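Local coordinates for putative cell surface protein, similar to internalin proteins (Listeria monocytogenes EGD-e, PDB 5KZS) that is of unknown function but, as an internalin-like leucine-rich-repeat surface protein, probably takes part in protein-protein contacts, at residues A[309-320]-A[331-340]. Residues are numbered along the deposited sequence; the frame is centred on the assembly and turned at random.
Sequences LSPGVYNFNVQF and CVYDWVLTVN
The carbonyl oxygen of Gly-312 takes the N-H of Val-339 at 2.8 Å, a nearly straight bond, 177° at the hydrogen. The CA of Thr-338 adds a weaker C-H...O contact to the same oxygen. This pair opens a ladder of ten backbone hydrogen bonds that makes 312-320 and 331-339 an antiparallel beta hairpin. It ends at Phe-320, whose O receives the N of Cys-331.

The aromatic side chains lie on one face of the sheet. Phe-316 sets its CB over the centre of the Trp-335 six-membered ring, 3.7 Å from the centroid. The planes differ by only 23°, yet the Phe-316 ring is displaced past the indole and little of one covers the other. Trp-335 CG sits between its backbone N and carbonyl carbon (chi1 73°), which brings the indole back toward the partner strand. Phe-320 has a similar first torsion. Its ring receives Cys-331 CB over one face, with CZ 3.4 Å from that CB. The sulfur SG stands obliquely to the ring. Phe-320 CE2 also meets the edge of the Tyr-333 ring. Farther along, Phe-316 CE1 touches Leu-337 CD2 at 3.8 Å. Tyr-314 OH bonds Ser-310 O at 2.7 Å, tying the ring to the turn before its strand.

On the other face, Asn-317 OD1 accepts Gln-319 NE2 at 3.1 Å. Val-313 CG1 meets Val-336 CG1 there.

Strands 243-252 and 279-283 flank the hairpin, and Ile-260 packs on Val-318 and Trp-335. The contact joins two faces of different chemistry: the aromatic face is largely buried and forms part of the core of the C-terminal domain, while the other is more polar and more exposed.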
loop_
_atom_site.group_PDB
_atom_site.type_symbol
_atom_site.label_atom_id
_atom_site.label_comp_id
_atom_site.label_asym_id
_atom_site.label_seq_id
_atom_site.Cartn_x
_atom_site.Cartn_y
_atom_site.Cartn_z
ATOM N N LEU A 309 -30.464 -3.513 -32.305
ATOM C CA LEU A 309 -31.071 -2.656 -31.284
ATOM C C LEU A 309 -31.905 -1.522 -31.888
ATOM O O LEU A 309 -31.472 -0.870 -32.852
ATOM C CB LEU A 309 -29.977 -2.040 -30.401
ATOM C CG LEU A 309 -28.965 -2.988 -29.764
ATOM C CD1 LEU A 309 -27.798 -2.188 -29.207
ATOM C CD2 LEU A 309 -29.638 -3.821 -28.686
ATOM N N SER A 310 -33.080 -1.272 -31.297
ATOM C CA SER A 310 -33.896 -0.090 -31.636
ATOM C C SER A 310 -33.254 1.191 -31.078
ATOM O O SER A 310 -32.415 1.114 -30.175
ATOM C CB SER A 310 -35.356 -0.234 -31.153
ATOM O OG SER A 310 -35.545 -1.359 -30.312
ATOM N N PRO A 311 -33.633 2.371 -31.621
ATOM C CA PRO A 311 -33.064 3.627 -31.133
ATOM C C PRO A 311 -33.263 3.808 -29.639
ATOM O O PRO A 311 -34.353 3.537 -29.126
ATOM C CB PRO A 311 -33.845 4.692 -31.905
ATOM C CG PRO A 311 -34.222 4.018 -33.171
ATOM C CD PRO A 311 -34.537 2.609 -32.763
ATOM N N GLY A 312 -32.206 4.240 -28.959
ATOM C CA GLY A 312 -32.252 4.440 -27.520
ATOM C C GLY A 312 -30.902 4.664 -26.874
ATOM O O GLY A 312 -29.871 4.781 -27.551
ATOM N N VAL A 313 -30.933 4.715 -25.544
ATOM C CA VAL A 313 -29.770 4.992 -24.718
ATOM C C VAL A 313 -29.502 3.736 -23.896
ATOM O O VAL A 313 -30.347 3.314 -23.106
ATOM C CB VAL A 313 -30.039 6.227 -23.836
ATOM C CG1 VAL A 313 -29.002 6.364 -22.723
ATOM C CG2 VAL A 313 -30.089 7.482 -24.712
ATOM N N TYR A 314 -28.324 3.149 -24.097
ATOM C CA TYR A 314 -27.995 1.833 -23.565
ATOM C C TYR A 314 -26.773 1.863 -22.648
ATOM O O TYR A 314 -25.686 2.255 -23.078
ATOM C CB TYR A 314 -27.715 0.888 -24.730
ATOM C CG TYR A 314 -28.928 0.557 -25.567
ATOM C CD1 TYR A 314 -29.864 -0.388 -25.133
ATOM C CD2 TYR A 314 -29.142 1.173 -26.802
ATOM C CE1 TYR A 314 -30.979 -0.705 -25.903
ATOM C CE2 TYR A 314 -30.253 0.858 -27.581
ATOM C CZ TYR A 314 -31.166 -0.079 -27.130
ATOM O OH TYR A 314 -32.259 -0.390 -27.897
ATOM N N ASN A 315 -26.945 1.428 -21.400
ATOM C CA ASN A 315 -25.819 1.291 -20.471
ATOM C C ASN A 315 -25.112 -0.025 -20.745
ATOM O O ASN A 315 -25.571 -1.084 -20.318
ATOM C CB ASN A 315 -26.295 1.342 -19.021
ATOM C CG ASN A 315 -26.900 2.679 -18.657
ATOM O OD1 ASN A 315 -26.348 3.727 -18.983
ATOM N ND2 ASN A 315 -28.038 2.651 -17.977
ATOM N N PHE A 316 -23.996 0.042 -21.466
ATOM C CA PHE A 316 -23.250 -1.161 -21.847
ATOM C C PHE A 316 -22.162 -1.499 -20.851
ATOM O O PHE A 316 -21.742 -0.647 -20.057
ATOM C CB PHE A 316 -22.645 -1.020 -23.251
ATOM C CG PHE A 316 -23.513 -1.598 -24.335
ATOM C CD1 PHE A 316 -24.568 -0.861 -24.872
ATOM C CD2 PHE A 316 -23.296 -2.894 -24.799
ATOM C CE1 PHE A 316 -25.381 -1.402 -25.856
ATOM C CE2 PHE A 316 -24.101 -3.437 -25.782
ATOM C CZ PHE A 316 -25.145 -2.690 -26.311
ATOM N N ASN A 317 -21.748 -2.765 -20.878
ATOM C CA ASN A 317 -20.477 -3.176 -20.305
ATOM C C ASN A 317 -19.877 -4.383 -20.993
ATOM O O ASN A 317 -20.559 -5.173 -21.621
ATOM C CB ASN A 317 -20.573 -3.457 -18.796
ATOM C CG ASN A 317 -21.342 -4.728 -18.470
ATOM O OD1 ASN A 317 -20.756 -5.797 -18.256
ATOM N ND2 ASN A 317 -22.664 -4.613 -18.425
ATOM N N VAL A 318 -18.574 -4.508 -20.826
ATOM C CA VAL A 318 -17.826 -5.684 -21.202
ATOM C C VAL A 318 -17.380 -6.284 -19.861
ATOM O O VAL A 318 -17.151 -5.549 -18.913
ATOM C CB VAL A 318 -16.655 -5.269 -22.137
ATOM C CG1 VAL A 318 -15.370 -6.057 -21.887
ATOM C CG2 VAL A 318 -17.087 -5.376 -23.591
ATOM N N GLN A 319 -17.312 -7.611 -19.787
ATOM C CA GLN A 319 -16.806 -8.337 -18.621
ATOM C C GLN A 319 -15.864 -9.434 -19.078
ATOM O O GLN A 319 -16.147 -10.130 -20.044
ATOM C CB GLN A 319 -17.947 -8.983 -17.855
ATOM C CG GLN A 319 -18.616 -8.078 -16.853
ATOM C CD GLN A 319 -19.820 -8.736 -16.195
ATOM O OE1 GLN A 319 -19.752 -9.891 -15.759
ATOM N NE2 GLN A 319 -20.932 -8.008 -16.127
ATOM N N PHE A 320 -14.752 -9.603 -18.383
ATOM C CA PHE A 320 -13.849 -10.704 -18.673
ATOM C C PHE A 320 -13.046 -11.104 -17.438
ATOM O O PHE A 320 -13.207 -10.523 -16.358
ATOM C CB PHE A 320 -12.952 -10.390 -19.880
ATOM C CG PHE A 320 -11.961 -9.281 -19.647
ATOM C CD1 PHE A 320 -10.687 -9.558 -19.154
ATOM C CD2 PHE A 320 -12.285 -7.957 -19.966
ATOM C CE1 PHE A 320 -9.765 -8.542 -18.956
ATOM C CE2 PHE A 320 -11.364 -6.939 -19.774
ATOM C CZ PHE A 320 -10.101 -7.233 -19.265
ATOM N N CYS A 331 -12.921 -8.397 -14.456
ATOM C CA CYS A 331 -12.605 -7.107 -15.079
ATOM C C CYS A 331 -13.887 -6.556 -15.700
ATOM O O CYS A 331 -14.598 -7.296 -16.337
ATOM C CB CYS A 331 -11.512 -7.285 -16.135
ATOM S SG CYS A 331 -9.917 -7.820 -15.452
ATOM N N VAL A 332 -14.205 -5.287 -15.473
ATOM C CA VAL A 332 -15.433 -4.677 -16.004
ATOM C C VAL A 332 -15.119 -3.309 -16.624
ATOM O O VAL A 332 -14.316 -2.554 -16.092
ATOM C CB VAL A 332 -16.505 -4.430 -14.911
ATOM C CG1 VAL A 332 -17.903 -4.643 -15.471
ATOM C CG2 VAL A 332 -16.273 -5.294 -13.692
ATOM N N TYR A 333 -15.742 -2.987 -17.748
ATOM C CA TYR A 333 -15.611 -1.661 -18.334
ATOM C C TYR A 333 -16.973 -1.256 -18.850
ATOM O O TYR A 333 -17.590 -2.011 -19.594
ATOM C CB TYR A 333 -14.532 -1.653 -19.421
ATOM C CG TYR A 333 -13.180 -1.895 -18.819
ATOM C CD1 TYR A 333 -12.434 -0.844 -18.308
ATOM C CD2 TYR A 333 -12.682 -3.191 -18.672
ATOM C CE1 TYR A 333 -11.201 -1.070 -17.697
ATOM C CE2 TYR A 333 -11.455 -3.429 -18.070
ATOM C CZ TYR A 333 -10.711 -2.370 -17.576
ATOM O OH TYR A 333 -9.482 -2.593 -16.974
ATOM N N ASP A 334 -17.457 -0.099 -18.403
ATOM C CA ASP A 334 -18.782 0.410 -18.769
ATOM C C ASP A 334 -18.723 1.602 -19.742
ATOM O O ASP A 334 -17.712 2.312 -19.833
ATOM C CB ASP A 334 -19.541 0.850 -17.512
ATOM C CG ASP A 334 -19.577 -0.221 -16.436
ATOM O OD1 ASP A 334 -19.252 -1.391 -16.717
ATOM O OD2 ASP A 334 -19.936 0.117 -15.294
ATOM N N TRP A 335 -19.814 1.805 -20.477
ATOM C CA TRP A 335 -20.019 3.038 -21.235
ATOM C C TRP A 335 -21.471 3.155 -21.675
ATOM O O TRP A 335 -22.194 2.161 -21.718
ATOM C CB TRP A 335 -19.084 3.122 -22.450
ATOM C CG TRP A 335 -19.439 2.215 -23.562
ATOM C CD1 TRP A 335 -20.104 2.547 -24.704
ATOM C CD2 TRP A 335 -19.148 0.822 -23.657
ATOM N NE1 TRP A 335 -20.247 1.449 -25.506
ATOM C CE2 TRP A 335 -19.669 0.371 -24.887
ATOM C CE3 TRP A 335 -18.501 -0.096 -22.821
ATOM C CZ2 TRP A 335 -19.560 -0.964 -25.308
ATOM C CZ3 TRP A 335 -18.400 -1.436 -23.240
ATOM C CH2 TRP A 335 -18.927 -1.849 -24.473
ATOM N N VAL A 336 -21.882 4.384 -21.977
ATOM C CA VAL A 336 -23.205 4.662 -22.514
ATOM C C VAL A 336 -23.094 4.673 -24.037
ATOM O O VAL A 336 -22.238 5.367 -24.585
ATOM C CB VAL A 336 -23.754 6.018 -22.011
ATOM C CG1 VAL A 336 -25.064 6.384 -22.718
ATOM C CG2 VAL A 336 -23.944 5.991 -20.500
ATOM N N LEU A 337 -23.960 3.904 -24.697
ATOM C CA LEU A 337 -24.080 3.880 -26.165
ATOM C C LEU A 337 -25.443 4.412 -26.615
ATOM O O LEU A 337 -26.483 3.815 -26.300
ATOM C CB LEU A 337 -23.918 2.455 -26.692
ATOM C CG LEU A 337 -23.839 2.276 -28.209
ATOM C CD1 LEU A 337 -22.525 2.835 -28.734
ATOM C CD2 LEU A 337 -23.977 0.807 -28.568
ATOM N N THR A 338 -25.429 5.523 -27.351
ATOM C CA THR A 338 -26.645 6.100 -27.908
ATOM C C THR A 338 -26.832 5.591 -29.338
ATOM O O THR A 338 -25.921 5.685 -30.163
ATOM C CB THR A 338 -26.590 7.632 -27.864
ATOM O OG1 THR A 338 -26.505 8.046 -26.493
ATOM C CG2 THR A 338 -27.828 8.263 -28.515
ATOM N N VAL A 339 -28.007 5.023 -29.604
ATOM C CA VAL A 339 -28.377 4.554 -30.932
ATOM C C VAL A 339 -29.468 5.483 -31.455
ATOM O O VAL A 339 -30.482 5.692 -30.785
ATOM C CB VAL A 339 -28.873 3.095 -30.889
ATOM C CG1 VAL A 339 -29.312 2.620 -32.271
ATOM C CG2 VAL A 339 -27.779 2.184 -30.334
ATOM N N ASN A 340 -29.237 6.045 -32.642
ATOM C CA ASN A 340 -30.218 6.892 -33.348
ATOM C C ASN A 340 -30.338 6.484 -34.821
ATOM O O ASN A 340 -29.710 5.533 -35.289
ATOM C CB ASN A 340 -29.879 8.392 -33.219
ATOM C CG ASN A 340 -28.389 8.679 -33.334
ATOM O OD1 ASN A 340 -27.753 9.060 -32.350
ATOM N ND2 ASN A 340 -27.824 8.486 -34.526
ATOM O OXT ASN A 340 -31.088 7.092 -35.581
#